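Local coordinates for flagellar biosynthetic protein FlhB (Aquifex aeolicus, PDB 3B1S) that is probably required to form the rod of the flagellar basal body and to export flagellar proteins as part of the type III secretion machinery, at residues Lys69-Ala72 against Glu73-Tyr77. Sequence-based numbering, arbitrary orientation.
Sequences KAVA and EIIAY
Val71 and Ile75 lie one turn apart on the last helix of this FlhB C-terminal domain, residues 68-84, and form an i to i+4 pair in a regular alpha-helix. Three backbone hydrogen bonds join residues 69-72 to residues 73-77. N of Ile75 lies 2.8 Å from O of Val71, and its N-H points at that oxygen with an angle of 163°. The flanking bonds are more bent: N of Ile74 reaches O of Ala70 at 3.2 Å, and N of Ala76 reaches O of Ala72 at 3.0 Å.

Apolar contact follows the inner side of the same turn. CG1 of Val71 meets CG1 of Ile75 at 4.2 Å, the one side-chain pair to touch between the two segments. Ile75 has CG1 beside its own backbone N and anti to the carbonyl carbon (chi1 -61°), which turns this branch back over the preceding turn. Around the pair, Pro18 touches both residues, while Ile63 adds to Val71 and Tyr10 to Ile75, so this face seats the helix against loops of the domain. Ile74, buried like Val71, packs on an apolar side chain of another protein chain, placing this flank of the helix at an interface.

On the exposed side the contacts run from side chain to backbone. The methyl CB of Ala76 rests 3.2 Å from O of Ala72. In Glu73 the chain is extended beyond CG, and chi1 of -71° sets CG beside the backbone N, where it lies 3.1 Å from O of Lys69.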
loop_
_atom_site.group_PDB
_atom_site.type_symbol
_atom_site.label_atom_id
_atom_site.label_comp_id
_atom_site.label_asym_id
_atom_site.label_seq_id
_atom_site.Cartn_x
_atom_site.Cartn_y
_atom_site.Cartn_z
ATOM N N LYS D 69 13.827 8.378 -1.329
ATOM C CA LYS D 69 13.670 9.815 -1.400
ATOM C C LYS D 69 12.289 10.407 -1.174
ATOM O O LYS D 69 12.134 11.336 -0.411
ATOM C CB LYS D 69 14.081 10.254 -2.798
ATOM C CG LYS D 69 13.121 9.794 -3.887
ATOM C CD LYS D 69 13.324 10.561 -5.187
ATOM C CE LYS D 69 14.249 9.844 -6.156
ATOM N NZ LYS D 69 14.670 10.725 -7.271
ATOM N N ALA D 70 11.279 9.862 -1.818
ATOM C CA ALA D 70 9.941 10.455 -1.746
ATOM C C ALA D 70 9.076 9.852 -0.648
ATOM O O ALA D 70 8.140 10.506 -0.164
ATOM C CB ALA D 70 9.233 10.389 -3.121
ATOM N N VAL D 71 9.399 8.616 -0.273
ATOM C CA VAL D 71 8.622 7.854 0.695
ATOM C C VAL D 71 8.908 8.397 2.063
ATOM O O VAL D 71 8.003 8.549 2.881
ATOM C CB VAL D 71 8.956 6.324 0.629
ATOM C CG1 VAL D 71 8.450 5.569 1.857
ATOM C CG2 VAL D 71 8.381 5.723 -0.625
ATOM N N ALA D 72 10.189 8.693 2.285
ATOM C CA ALA D 72 10.702 9.116 3.582
ATOM C C ALA D 72 10.214 10.534 3.852
ATOM O O ALA D 72 9.908 10.886 4.979
ATOM C CB ALA D 72 12.198 9.034 3.593
ATOM N N GLU D 73 10.112 11.315 2.783
ATOM C CA GLU D 73 9.501 12.636 2.832
ATOM C C GLU D 73 8.047 12.539 3.295
ATOM O O GLU D 73 7.610 13.335 4.145
ATOM C CB GLU D 73 9.580 13.343 1.460
ATOM C CG GLU D 73 11.004 13.803 1.039
ATOM C CD GLU D 73 11.007 14.910 -0.034
ATOM O OE1 GLU D 73 9.947 15.187 -0.662
ATOM O OE2 GLU D 73 12.089 15.509 -0.245
ATOM N N ILE D 74 7.310 11.579 2.750
ATOM C CA ILE D 74 5.947 11.360 3.182
ATOM C C ILE D 74 5.819 10.837 4.595
ATOM O O ILE D 74 5.176 11.448 5.409
ATOM C CB ILE D 74 5.266 10.355 2.257
ATOM C CG1 ILE D 74 4.995 10.995 0.914
ATOM C CG2 ILE D 74 3.971 9.880 2.821
ATOM C CD1 ILE D 74 4.678 12.451 1.016
ATOM N N ILE D 75 6.584 9.839 4.953
ATOM C CA ILE D 75 6.467 9.303 6.309
ATOM C C ILE D 75 6.714 10.452 7.218
ATOM O O ILE D 75 6.125 10.533 8.273
ATOM C CB ILE D 75 7.494 8.229 6.594
ATOM C CG1 ILE D 75 7.310 7.027 5.642
ATOM C CG2 ILE D 75 7.431 7.799 8.007
ATOM C CD1 ILE D 75 7.976 5.798 6.089
ATOM N N ALA D 76 7.622 11.319 6.835
ATOM C CA ALA D 76 7.954 12.497 7.598
ATOM C C ALA D 76 6.725 13.394 7.731
ATOM O O ALA D 76 6.284 13.681 8.855
ATOM C CB ALA D 76 9.096 13.233 6.954
ATOM N N TYR D 77 6.091 13.743 6.635
ATOM C CA TYR D 77 4.967 14.625 6.778
ATOM C C TYR D 77 3.943 13.986 7.649
ATOM O O TYR D 77 3.451 14.576 8.574
ATOM C CB TYR D 77 4.313 14.840 5.434
ATOM C CG TYR D 77 3.740 16.207 5.270
ATOM C CD1 TYR D 77 4.167 17.030 4.257
ATOM C CD2 TYR D 77 2.805 16.690 6.148
ATOM C CE1 TYR D 77 3.665 18.285 4.116
ATOM C CE2 TYR D 77 2.302 17.946 6.017
ATOM C CZ TYR D 77 2.732 18.742 4.997
ATOM O OH TYR D 77 2.231 20.016 4.839
#